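PDB 4MC3: (2Z,6E)-hedycaryol synthase from Kitasatospora setae, which catalyses the magnesium-dependent 1,11-cyclization of (2E,6E)-farnesyl diphosphate to the sesquiterpene alcohol (2Z,6E)-hedycaryol, with release of diphosphate. Local coordinates for residues A[217-220]-A[221-224]; A[258-261]-A[262-266]; A[238-241]-A[242-245]; A[179-182]-A[183-186]; A[149-152]-A[153-156]. All blocks are in the same frame, centred on the assembly; numbering follows the deposited sequence.

Contact 1 of 5, residues A[217-220]-A[221-224]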
loop_
_atom_site.group_PDB
_atom_site.type_symbol
_atom_site.label_atom_id
_atom_site.label_comp_id
_atom_site.label_asym_id
_atom_site.label_seq_id
_atom_site.Cartn_x
_atom_site.Cartn_y
_atom_site.Cartn_z
ATOM N N ILE A 217 9.460 0.521 -0.265
ATOM C CA ILE A 217 8.804 -0.737 -0.409
ATOM C C ILE A 217 8.634 -1.067 -1.863
ATOM O O ILE A 217 8.856 -2.210 -2.297
ATOM C CB ILE A 217 7.462 -0.693 0.377
ATOM C CG1 ILE A 217 7.750 -0.604 1.884
ATOM C CG2 ILE A 217 6.583 -1.849 0.048
ATOM C CD1 ILE A 217 6.563 -0.198 2.736
ATOM N N ALA A 218 8.128 -0.117 -2.646
ATOM C CA ALA A 218 7.879 -0.368 -4.067
ATOM C C ALA A 218 9.121 -0.617 -4.868
ATOM O O ALA A 218 9.108 -1.499 -5.763
ATOM C CB ALA A 218 7.127 0.771 -4.692
ATOM N N LEU A 219 10.191 0.115 -4.575
ATOM C CA LEU A 219 11.422 -0.024 -5.332
ATOM C C LEU A 219 12.102 -1.365 -4.997
ATOM O O LEU A 219 12.678 -2.017 -5.884
ATOM C CB LEU A 219 12.357 1.141 -5.065
ATOM C CG LEU A 219 11.916 2.453 -5.690
ATOM C CD1 LEU A 219 12.649 3.620 -5.108
ATOM C CD2 LEU A 219 12.062 2.427 -7.203
ATOM N N VAL A 220 12.029 -1.768 -3.727
ATOM C CA VAL A 220 12.537 -3.100 -3.358
ATOM C C VAL A 220 11.718 -4.149 -4.118
ATOM O O VAL A 220 12.296 -5.084 -4.704
ATOM C CB VAL A 220 12.506 -3.301 -1.825
ATOM C CG1 VAL A 220 12.669 -4.779 -1.449
ATOM C CG2 VAL A 220 13.546 -2.405 -1.208
ATOM N N ASN A 221 10.387 -4.020 -4.121
ATOM C CA ASN A 221 9.483 -4.887 -4.916
ATOM C C ASN A 221 9.925 -4.929 -6.385
ATOM O O ASN A 221 10.002 -6.000 -6.957
ATOM C CB ASN A 221 8.001 -4.499 -4.761
ATOM C CG ASN A 221 7.053 -5.303 -5.649
ATOM O OD1 ASN A 221 6.869 -4.986 -6.828
ATOM N ND2 ASN A 221 6.402 -6.316 -5.073
ATOM N N ASP A 222 10.266 -3.786 -6.969
ATOM C CA ASP A 222 10.648 -3.715 -8.373
ATOM C C ASP A 222 11.899 -4.575 -8.614
ATOM O O ASP A 222 11.991 -5.284 -9.616
ATOM C CB ASP A 222 10.918 -2.272 -8.826
ATOM C CG ASP A 222 9.683 -1.450 -9.055
ATOM O OD1 ASP A 222 8.547 -1.891 -8.807
ATOM O OD2 ASP A 222 9.859 -0.281 -9.511
ATOM N N VAL A 223 12.865 -4.481 -7.717
ATOM C CA VAL A 223 14.107 -5.242 -7.867
ATOM C C VAL A 223 13.848 -6.751 -7.812
ATOM O O VAL A 223 14.393 -7.515 -8.634
ATOM C CB VAL A 223 15.166 -4.815 -6.837
ATOM C CG1 VAL A 223 16.379 -5.741 -6.849
ATOM C CG2 VAL A 223 15.602 -3.365 -7.071
ATOM N N PHE A 224 13.044 -7.170 -6.844
ATOM C CA PHE A 224 12.620 -8.590 -6.743
ATOM C C PHE A 224 11.689 -9.083 -7.859
ATOM O O PHE A 224 11.565 -10.282 -8.051
ATOM C CB PHE A 224 12.026 -8.913 -5.363
ATOM C CG PHE A 224 13.064 -9.011 -4.265
ATOM C CD1 PHE A 224 13.284 -7.980 -3.368
ATOM C CD2 PHE A 224 13.827 -10.173 -4.129
ATOM C CE1 PHE A 224 14.245 -8.083 -2.357
ATOM C CE2 PHE A 224 14.793 -10.282 -3.130
ATOM C CZ PHE A 224 15.003 -9.232 -2.247
#

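Contact 2 of 5, residues A[258-261]-A[262-266]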
loop_
_atom_site.group_PDB
_atom_site.type_symbol
_atom_site.label_atom_id
_atom_site.label_comp_id
_atom_site.label_asym_id
_atom_site.label_seq_id
_atom_site.Cartn_x
_atom_site.Cartn_y
_atom_site.Cartn_z
ATOM N N ALA A 258 19.157 0.577 -6.133
ATOM C CA ALA A 258 19.635 0.428 -4.741
ATOM C C ALA A 258 20.016 1.783 -4.139
ATOM O O ALA A 258 19.761 2.055 -2.961
ATOM C CB ALA A 258 20.822 -0.539 -4.666
ATOM N N VAL A 259 20.616 2.663 -4.929
ATOM C CA VAL A 259 20.965 4.000 -4.427
ATOM C C VAL A 259 19.681 4.805 -4.114
ATOM O O VAL A 259 19.555 5.512 -3.096
ATOM C CB VAL A 259 21.849 4.741 -5.438
ATOM C CG1 VAL A 259 21.980 6.217 -5.090
ATOM C CG2 VAL A 259 23.218 4.062 -5.532
ATOM N N LEU A 260 18.708 4.682 -4.992
ATOM C CA LEU A 260 17.391 5.315 -4.770
ATOM C C LEU A 260 16.708 4.800 -3.525
ATOM O O LEU A 260 16.082 5.577 -2.796
ATOM C CB LEU A 260 16.444 5.125 -5.959
ATOM C CG LEU A 260 15.934 6.288 -6.785
ATOM C CD1 LEU A 260 14.732 5.801 -7.574
ATOM C CD2 LEU A 260 15.549 7.480 -5.945
ATOM N N VAL A 261 16.735 3.486 -3.341
ATOM C CA VAL A 261 16.187 2.871 -2.136
ATOM C C VAL A 261 16.848 3.423 -0.868
ATOM O O VAL A 261 16.167 3.748 0.121
ATOM C CB VAL A 261 16.306 1.323 -2.182
ATOM C CG1 VAL A 261 15.972 0.660 -0.863
ATOM C CG2 VAL A 261 15.424 0.722 -3.263
ATOM N N GLU A 262 18.194 3.487 -0.863
ATOM C CA GLU A 262 18.859 4.026 0.288
ATOM C C GLU A 262 18.419 5.457 0.531
ATOM O O GLU A 262 18.195 5.868 1.674
ATOM C CB GLU A 262 20.395 3.890 0.153
ATOM C CG GLU A 262 20.880 2.446 0.278
ATOM C CD GLU A 262 20.291 1.704 1.501
ATOM O OE1 GLU A 262 20.633 2.119 2.649
ATOM O OE2 GLU A 262 19.505 0.711 1.301
ATOM N N ALA A 263 18.272 6.247 -0.528
ATOM C CA ALA A 263 17.740 7.580 -0.407
ATOM C C ALA A 263 16.357 7.621 0.268
ATOM O O ALA A 263 16.072 8.510 1.110
ATOM C CB ALA A 263 17.699 8.262 -1.771
ATOM N N GLN A 264 15.488 6.686 -0.117
ATOM C CA GLN A 264 14.182 6.642 0.525
ATOM C C GLN A 264 14.277 6.343 2.019
ATOM O O GLN A 264 13.533 6.953 2.808
ATOM C CB GLN A 264 13.186 5.669 -0.151
ATOM C CG GLN A 264 12.961 5.856 -1.640
ATOM C CD GLN A 264 12.698 7.295 -1.965
ATOM O OE1 GLN A 264 11.799 7.939 -1.416
ATOM N NE2 GLN A 264 13.519 7.840 -2.846
ATOM N N LEU A 265 15.137 5.389 2.369
ATOM C CA LEU A 265 15.390 5.069 3.766
ATOM C C LEU A 265 15.811 6.286 4.568
ATOM O O LEU A 265 15.266 6.535 5.657
ATOM C CB LEU A 265 16.404 3.948 3.944
ATOM C CG LEU A 265 16.783 3.694 5.400
ATOM C CD1 LEU A 265 15.599 3.275 6.264
ATOM C CD2 LEU A 265 17.905 2.653 5.385
ATOM N N HIS A 266 16.792 7.019 4.057
ATOM C CA HIS A 266 17.266 8.187 4.774
ATOM C C HIS A 266 16.223 9.295 4.845
ATOM O O HIS A 266 16.122 9.981 5.855
ATOM C CB HIS A 266 18.606 8.632 4.221
ATOM C CG HIS A 266 19.714 7.688 4.603
ATOM N ND1 HIS A 266 20.290 7.698 5.854
ATOM C CD2 HIS A 266 20.276 6.649 3.940
ATOM C CE1 HIS A 266 21.197 6.739 5.928
ATOM N NE2 HIS A 266 21.206 6.086 4.780
HETATM O O HOH W 1 19.638 -0.123 -1.120
#

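Contact 3 of 5, residues A[238-241]-A[242-245]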
loop_
_atom_site.group_PDB
_atom_site.type_symbol
_atom_site.label_atom_id
_atom_site.label_comp_id
_atom_site.label_asym_id
_atom_site.label_seq_id
_atom_site.Cartn_x
_atom_site.Cartn_y
_atom_site.Cartn_z
ATOM N N ALA A 238 11.177 0.338 -12.064
ATOM C CA ALA A 238 12.237 1.340 -12.040
ATOM C C ALA A 238 13.527 0.788 -12.655
ATOM O O ALA A 238 14.293 1.527 -13.256
ATOM C CB ALA A 238 12.494 1.805 -10.615
ATOM N N VAL A 239 13.805 -0.489 -12.445
ATOM C CA VAL A 239 15.012 -1.091 -12.997
ATOM C C VAL A 239 15.003 -0.981 -14.514
ATOM O O VAL A 239 15.948 -0.491 -15.150
ATOM C CB VAL A 239 15.174 -2.539 -12.570
ATOM C CG1 VAL A 239 16.419 -3.123 -13.246
ATOM C CG2 VAL A 239 15.296 -2.660 -11.071
ATOM N N THR A 240 13.914 -1.431 -15.082
ATOM C CA THR A 240 13.719 -1.401 -16.535
ATOM C C THR A 240 13.763 0.013 -17.087
ATOM O O THR A 240 14.321 0.244 -18.137
ATOM C CB THR A 240 12.376 -2.088 -16.883
ATOM O OG1 THR A 240 12.419 -3.395 -16.313
ATOM C CG2 THR A 240 12.153 -2.170 -18.370
ATOM N N ILE A 241 13.105 0.943 -16.403
ATOM C CA ILE A 241 13.029 2.319 -16.844
ATOM C C ILE A 241 14.431 2.928 -16.951
ATOM O O ILE A 241 14.743 3.622 -17.933
ATOM C CB ILE A 241 12.108 3.136 -15.937
ATOM C CG1 ILE A 241 10.639 2.727 -16.195
ATOM C CG2 ILE A 241 12.299 4.617 -16.151
ATOM C CD1 ILE A 241 9.654 3.174 -15.119
ATOM N N ILE A 242 15.251 2.704 -15.943
ATOM C CA ILE A 242 16.646 3.207 -15.936
ATOM C C ILE A 242 17.466 2.512 -17.031
ATOM O O ILE A 242 18.140 3.183 -17.828
ATOM C CB ILE A 242 17.302 3.067 -14.551
ATOM C CG1 ILE A 242 16.574 4.000 -13.546
ATOM C CG2 ILE A 242 18.811 3.347 -14.605
ATOM C CD1 ILE A 242 16.945 3.754 -12.100
ATOM N N ARG A 243 17.404 1.176 -17.076
ATOM C CA ARG A 243 18.128 0.407 -18.079
ATOM C C ARG A 243 17.804 0.869 -19.501
ATOM O O ARG A 243 18.721 1.070 -20.309
ATOM C CB ARG A 243 17.811 -1.095 -17.924
ATOM C CG ARG A 243 18.711 -2.037 -18.722
ATOM C CD ARG A 243 18.257 -3.473 -18.554
ATOM N NE ARG A 243 16.851 -3.680 -18.923
ATOM C CZ ARG A 243 16.386 -3.756 -20.171
ATOM N NH1 ARG A 243 17.207 -3.640 -21.213
ATOM N NH2 ARG A 243 15.084 -3.948 -20.378
ATOM N N GLU A 244 16.534 1.045 -19.818
ATOM C CA GLU A 244 16.120 1.371 -21.182
ATOM C C GLU A 244 16.422 2.821 -21.554
ATOM O O GLU A 244 16.663 3.139 -22.718
ATOM C CB GLU A 244 14.625 1.084 -21.401
ATOM C CG GLU A 244 14.206 -0.375 -21.218
ATOM C CD GLU A 244 14.262 -1.213 -22.478
ATOM O OE1 GLU A 244 13.187 -1.682 -22.916
ATOM O OE2 GLU A 244 15.372 -1.416 -23.015
ATOM N N ALA A 245 16.357 3.706 -20.577
ATOM C CA ALA A 245 16.701 5.115 -20.782
ATOM C C ALA A 245 18.197 5.316 -21.017
ATOM O O ALA A 245 18.586 6.144 -21.868
ATOM C CB ALA A 245 16.264 5.926 -19.577
HETATM O O HOH W 2 14.413 -4.782 -17.468
#

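Contact 4 of 5, residues A[179-182]-A[183-186]. With 28U ((3R,6E)-3,7,11-trimethyldodeca-1,6,10-trien-3-ol), chain B.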
loop_
_atom_site.group_PDB
_atom_site.type_symbol
_atom_site.label_atom_id
_atom_site.label_comp_id
_atom_site.label_asym_id
_atom_site.label_seq_id
_atom_site.Cartn_x
_atom_site.Cartn_y
_atom_site.Cartn_z
ATOM N N VAL A 179 1.598 0.687 -5.289
ATOM C CA VAL A 179 2.052 -0.263 -4.276
ATOM C C VAL A 179 1.002 -0.436 -3.175
ATOM O O VAL A 179 1.118 -1.344 -2.375
ATOM C CB VAL A 179 3.453 0.182 -3.744
ATOM C CG1 VAL A 179 3.380 1.410 -2.860
ATOM C CG2 VAL A 179 4.161 -0.958 -3.050
ATOM N N GLY A 180 0.062 0.486 -3.086
ATOM C CA GLY A 180 -1.060 0.356 -2.143
ATOM C C GLY A 180 -0.844 0.829 -0.740
ATOM O O GLY A 180 -1.803 1.005 0.037
ATOM N N MET A 181 0.419 1.070 -0.408
ATOM C CA MET A 181 0.805 1.522 0.924
ATOM C C MET A 181 -0.114 2.600 1.496
ATOM O O MET A 181 -0.638 2.448 2.599
ATOM C CB MET A 181 2.252 2.022 0.917
ATOM C CG MET A 181 3.279 0.952 1.252
ATOM S SD MET A 181 2.674 -0.240 2.461
ATOM C CE MET A 181 2.631 -1.733 1.472
ATOM N N PRO A 182 -0.303 3.691 0.758
ATOM C CA PRO A 182 -1.071 4.834 1.299
ATOM C C PRO A 182 -2.443 4.417 1.893
ATOM O O PRO A 182 -2.757 4.806 3.032
ATOM C CB PRO A 182 -1.176 5.771 0.123
ATOM C CG PRO A 182 0.133 5.553 -0.573
ATOM C CD PRO A 182 0.257 4.048 -0.565
ATOM N N TRP A 183 -3.244 3.658 1.166
ATOM C CA TRP A 183 -4.526 3.223 1.726
ATOM C C TRP A 183 -4.397 2.146 2.771
ATOM O O TRP A 183 -5.162 2.079 3.748
ATOM C CB TRP A 183 -5.553 2.844 0.651
ATOM C CG TRP A 183 -5.257 1.695 -0.200
ATOM C CD1 TRP A 183 -4.744 1.742 -1.441
ATOM C CD2 TRP A 183 -5.490 0.328 0.096
ATOM N NE1 TRP A 183 -4.620 0.474 -1.947
ATOM C CE2 TRP A 183 -5.055 -0.422 -1.002
ATOM C CE3 TRP A 183 -6.003 -0.360 1.232
ATOM C CZ2 TRP A 183 -5.155 -1.820 -1.039
ATOM C CZ3 TRP A 183 -6.088 -1.764 1.161
ATOM C CH2 TRP A 183 -5.655 -2.458 0.061
ATOM N N LEU A 184 -3.367 1.285 2.636
ATOM C CA LEU A 184 -3.101 0.309 3.673
ATOM C C LEU A 184 -2.840 0.944 4.998
ATOM O O LEU A 184 -3.345 0.570 6.069
ATOM C CB LEU A 184 -1.956 -0.663 3.267
ATOM C CG LEU A 184 -2.335 -1.571 2.124
ATOM C CD1 LEU A 184 -1.086 -2.190 1.487
ATOM C CD2 LEU A 184 -3.200 -2.736 2.618
ATOM N N TRP A 185 -1.963 1.940 5.007
ATOM C CA TRP A 185 -1.596 2.689 6.220
ATOM C C TRP A 185 -2.792 3.489 6.744
ATOM O O TRP A 185 -2.951 3.564 7.965
ATOM C CB TRP A 185 -0.414 3.591 6.041
ATOM C CG TRP A 185 0.900 2.775 5.890
ATOM C CD1 TRP A 185 1.208 1.597 6.475
ATOM C CD2 TRP A 185 2.031 3.114 5.051
ATOM N NE1 TRP A 185 2.480 1.193 6.097
ATOM C CE2 TRP A 185 2.982 2.093 5.187
ATOM C CE3 TRP A 185 2.291 4.163 4.183
ATOM C CZ2 TRP A 185 4.226 2.113 4.492
ATOM C CZ3 TRP A 185 3.540 4.213 3.518
ATOM C CH2 TRP A 185 4.464 3.184 3.675
ATOM N N ASP A 186 -3.649 4.031 5.867
ATOM C CA ASP A 186 -4.879 4.615 6.366
ATOM C C ASP A 186 -5.635 3.649 7.296
ATOM O O ASP A 186 -6.216 4.042 8.318
ATOM C CB ASP A 186 -5.812 5.037 5.222
ATOM C CG ASP A 186 -5.289 6.207 4.395
ATOM O OD1 ASP A 186 -4.521 7.040 4.885
ATOM O OD2 ASP A 186 -5.691 6.237 3.193
HETATM C C4 28U B . 4.325 -4.545 -0.776
HETATM C C5 28U B . 2.402 -6.184 -0.614
HETATM C C6 28U B . 1.285 -5.693 0.286
HETATM C C7 28U B . -0.167 -5.976 0.032
HETATM C C8 28U B . -0.786 -6.330 -1.128
HETATM C C10 28U B . -0.095 -6.695 -2.418
HETATM C C13 28U B . -1.361 -4.622 -4.527
HETATM C C15 28U B . -0.099 -4.601 -5.366
HETATM O O16 28U B . 3.706 -5.803 -2.683
HETATM C C3 28U B . 3.113 -5.128 -1.546
HETATM C C2 28U B . 2.235 -3.958 -2.018
HETATM C C1 28U B . 1.130 -4.196 -2.771
HETATM C C9 28U B . -2.182 -5.813 -1.431
HETATM C C11 28U B . -2.161 -4.365 -2.023
HETATM C C12 28U B . -1.388 -4.019 -3.307
HETATM C C14 28U B . -2.307 -5.719 -4.983
#

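Contact 5 of 5, residues A[149-152]-A[153-156]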
loop_
_atom_site.group_PDB
_atom_site.type_symbol
_atom_site.label_atom_id
_atom_site.label_comp_id
_atom_site.label_asym_id
_atom_site.label_seq_id
_atom_site.Cartn_x
_atom_site.Cartn_y
_atom_site.Cartn_z
ATOM N N PHE A 149 -4.881 4.387 -6.259
ATOM C CA PHE A 149 -4.419 2.992 -6.492
ATOM C C PHE A 149 -5.154 2.419 -7.701
ATOM O O PHE A 149 -4.529 1.910 -8.616
ATOM C CB PHE A 149 -4.643 2.175 -5.209
ATOM C CG PHE A 149 -4.559 0.720 -5.392
ATOM C CD1 PHE A 149 -3.330 0.051 -5.430
ATOM C CD2 PHE A 149 -5.729 -0.025 -5.438
ATOM C CE1 PHE A 149 -3.294 -1.323 -5.615
ATOM C CE2 PHE A 149 -5.696 -1.348 -5.616
ATOM C CZ PHE A 149 -4.510 -2.016 -5.730
ATOM N N LEU A 150 -6.486 2.509 -7.734
ATOM C CA LEU A 150 -7.273 1.892 -8.818
ATOM C C LEU A 150 -6.915 2.560 -10.175
ATOM O O LEU A 150 -6.739 1.886 -11.172
ATOM C CB LEU A 150 -8.754 2.051 -8.542
ATOM C CG LEU A 150 -9.304 1.163 -7.412
ATOM C CD1 LEU A 150 -10.763 1.504 -7.240
ATOM C CD2 LEU A 150 -9.106 -0.282 -7.672
ATOM N N GLN A 151 -6.752 3.861 -10.146
ATOM C CA GLN A 151 -6.476 4.636 -11.356
ATOM C C GLN A 151 -5.160 4.277 -11.979
ATOM O O GLN A 151 -5.001 4.392 -13.219
ATOM C CB GLN A 151 -6.559 6.115 -11.101
ATOM C CG GLN A 151 -6.596 6.978 -12.385
ATOM C CD GLN A 151 -7.847 6.762 -13.255
ATOM O OE1 GLN A 151 -8.875 6.152 -12.834
ATOM N NE2 GLN A 151 -7.764 7.219 -14.500
ATOM N N THR A 152 -4.201 3.783 -11.195
ATOM C CA THR A 152 -2.903 3.378 -11.768
ATOM C C THR A 152 -3.026 2.291 -12.792
ATOM O O THR A 152 -2.194 2.261 -13.740
ATOM C CB THR A 152 -1.857 3.011 -10.699
ATOM O OG1 THR A 152 -2.207 1.813 -9.994
ATOM C CG2 THR A 152 -1.624 4.192 -9.823
ATOM N N TYR A 153 -4.046 1.440 -12.701
ATOM C CA TYR A 153 -4.320 0.436 -13.730
ATOM C C TYR A 153 -4.613 1.097 -15.076
ATOM O O TYR A 153 -4.041 0.663 -16.120
ATOM C CB TYR A 153 -5.441 -0.483 -13.316
ATOM C CG TYR A 153 -5.103 -1.455 -12.201
ATOM C CD1 TYR A 153 -4.439 -2.648 -12.473
ATOM C CD2 TYR A 153 -5.515 -1.217 -10.878
ATOM C CE1 TYR A 153 -4.153 -3.556 -11.463
ATOM C CE2 TYR A 153 -5.191 -2.109 -9.844
ATOM C CZ TYR A 153 -4.525 -3.281 -10.145
ATOM O OH TYR A 153 -4.198 -4.222 -9.164
ATOM N N THR A 154 -5.399 2.170 -15.057
ATOM C CA THR A 154 -5.726 2.894 -16.270
ATOM C C THR A 154 -4.532 3.716 -16.760
ATOM O O THR A 154 -4.231 3.690 -17.931
ATOM C CB THR A 154 -6.885 3.845 -15.985
ATOM O OG1 THR A 154 -8.040 3.066 -15.625
ATOM C CG2 THR A 154 -7.138 4.732 -17.127
ATOM N N THR A 155 -3.827 4.428 -15.872
ATOM C CA THR A 155 -2.620 5.180 -16.272
ATOM C C THR A 155 -1.583 4.338 -17.006
ATOM O O THR A 155 -1.072 4.726 -18.093
ATOM C CB THR A 155 -1.980 5.839 -15.065
ATOM O OG1 THR A 155 -2.947 6.724 -14.502
ATOM C CG2 THR A 155 -0.719 6.645 -15.490
ATOM N N GLU A 156 -1.255 3.185 -16.440
ATOM C CA GLU A 156 -0.219 2.382 -17.036
ATOM C C GLU A 156 -0.651 1.840 -18.395
ATOM O O GLU A 156 0.162 1.802 -19.317
ATOM C CB GLU A 156 0.240 1.317 -16.024
ATOM C CG GLU A 156 0.868 2.039 -14.810
ATOM C CD GLU A 156 1.736 1.188 -13.905
ATOM O OE1 GLU A 156 1.497 -0.050 -13.901
ATOM O OE2 GLU A 156 2.646 1.778 -13.190
HETATM O O HOH W 3 -10.188 4.743 -14.885
#

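Contact 1 of 5, residues A[217-220]-A[221-224]
I217 O accepts the backbone N-H of N221 with N and O 3.0 Å apart, the first of the four i to i+4 bonds that join 217-220 to 221-224 in helix 204-225, near whose C-terminal end the NXXXSXXXE motif of this class I terpene cyclase begins at N221. Both residues touch the bound nerolidol; N221, whose ND2 is hydrogen-bonded to H310, is assigned by similarity to the third magnesium ion. At A218 the backbone bond is bent: D222 N reaches A218 O at 2.8 Å, with only 143° at the hydrogen. The D222 carboxylate folds back over the same carbonyl, so that D222 OD1 sits 3.1 Å from A218 O, an approach of two acceptors that is no hydrogen bond. R175 NH2 forms a salt bridge with D222 OD1 and bonds weakly to A218 O, which probably offsets the close approach of the two oxygens, while Y171 and the backbone N of A238 hold D222 OD2. L219 O receives V223 N at 3.1 Å, and V223 CG2 rests 3.4 Å from that same L219 O. V220 O takes F224 N in a nearly straight bond, 172° at the hydrogen. With V220 CG1 turned anti to the backbone N (chi1 165°), the valine runs alongside F224 and meets its ring at the edge and in its plane, V220 CG1 to F224 CE1 being 3.8 Å.

Contact 2 of 5, residues A[258-261]-A[262-266]
E262 is joined to A258 by a backbone bond and by a water bridge. E262 N bonds A258 O at 3.0 Å, and the side chain, bent at its second torsion (chi2 -49°), brings its carboxylate round to water 1. That water donates to A258 O at 2.9 Å and to E262 OE2 at 2.6 Å, so the carboxylate is tied to a carbonyl one turn back. A263 continues the i to i+4 pattern with its N-H on V259 O, and its CB lies 3.3 Å from L260 O. These residues belong to helix 250-282 of the all-helical terpene synthase domain, and V261 faces helix 204-225, where it packs on H216 and L219. Q264 bends in the same sense (chi2 -48°) and gives L260 O a second donor: beside the backbone bond from Q264 N at 3.0 Å, Q264 NE2 makes a weak one to L260 O at 3.4 Å. The two side chains run side by side in the same direction, with Q264 NE2 3.7 Å from L260 CD2. L265 N donates to V261 O at 3.0 Å in a bond of 167° at the hydrogen, while the leucine side chain packs on P12 and F13.

Contact 3 of 5, residues A[238-241]-A[242-245]
Residues A238 to I241 each hand their carbonyl to the N-H four residues on, from A238 O with I242 N at 3.1 Å through I241 O with A245 N, and the straightest bond joins R243 N to V239 O, 171° at the hydrogen. T240 carries the side-chain contact. Its CG2 stands anti to the backbone N, which points it up the helix alongside two neighbours: T240 CG2 is 3.9 Å from E244 CG and 4.0 Å from R243 NH2, the guanidinium plane lying obliquely to the methyl. Its hydroxyl works through water 2, with T240 OG1 2.7 Å from the water oxygen, which in turn accepts from R243 NE at 3.0 Å. The arginine gets there by bending at its third torsion (chi3 56°). Its other end forms a long salt bridge, R243 NH1 to E244 OE2 at 3.4 Å, so methyl, water and carboxylate together probably limit the turning of the guanidinium. E244 CG also comes to 3.1 Å from T240 O. Toward the rest of the protein, V239 and I242 pack on helix 250-282, and A238 and I241 on helix 168-178. This is a short helix that follows the NXXXSXXXE motif in the terpene synthase fold.

Contact 4 of 5, residues A[179-182]-A[183-186]
G180, with a positive phi of 85°, caps a helix that begins at M181, and the first turn closes as L184 N bonds G180 O at 3.0 Å. W185 N bonds M181 O at 2.8 Å, and D186 N completes the series on P182 O; P182, which has no N-H, sits in the first turn where none is needed. W183 CG lies between the backbone N and the carbonyl carbon (chi1 65°), and this folds the indole back over G180, so that G180 O stands above one face of the ring, 3.4 Å from W183 CD1. G180 is thus the N-cap of helix 181-188 just after helix 168-178 ends, the helix break of this class I terpene cyclase, bordering the nerolidol pocket. The M181 side chain, bent at its second and third torsions, lies over a face of the W185 indole. M181 CB makes a CH-pi contact 3.8 Å from the centroid of the six-membered ring and 17° off its normal, and M181 SD adds an oblique Met-aromatic contact with the same centroid at 3.9 Å. The methyl end turns toward the pocket: M181 CE is 3.7 Å from L184 CD1 and 4.0 Å from 28U atom C4. From the W183 side, CZ2 approaches 28U atom C11 to 4.1 Å. D186 OD2 is held by H145.

Contact 5 of 5, residues A[149-152]-A[153-156]
F149, which experiment shows to matter for stabilizing the cation at C-11, meets Y153 one turn along helix 136-160 in an edge-to-face (T-shaped) pair. The Y153 edge is directed at the F149 face, with the ring centroids 5.9 Å apart and the planes at 84°. The phenol end joins in, F149 CZ lying 4.1 Å from Y153 OH, which is itself hydrogen-bonded to D82 OD1. Between them the backbone departs from regular alpha geometry. F149 O is taken by T152, whose OG1 bonds it at 2.7 Å in the carbonyl plane and whose N adds a second bond. T152 OG1 reaches back because it sits between the backbone N and the carbonyl carbon (chi1 68°). Y153 N bonds L150 O instead, at 3.1 Å, an i to i+3 bond that comes from 48° out of the carbonyl plane, and T154 N stays 4.1 Å from L150 O. Regular pairing resumes with T155 N on Q151 O at 2.9 Å and E156 N on T152 O. On the outer side water 3 links Q151 OE1 with T154 OG1, and R105 also holds that Q151 oxygen. The aromatic pair thus spans from the nerolidol pocket, through F149, to D82 of the DDXXXE motif in this class I terpene cyclase active site.

Contacts 1, 4 and 5 enclose the nerolidol site from different helices, whereas contacts 2 and 3 form an outer layer behind contact 1. Contact 4 links the inner set: W183 NE1 lies 3.5 Å from F149 CG of contact 5, and I217 CD1 of contact 1 lies 3.7 Å from W185 CZ2. Contacts 1 and 5 do not touch, their nearest atoms being about 8 Å apart. Behind contact 1, L219 CB packs on V261 CG2 of contact 2 at 3.6 Å, and L219 CD2 packs on A238 CB of contact 3 at 3.5 Å. The V261 side chain is about 13 Å from the ligand.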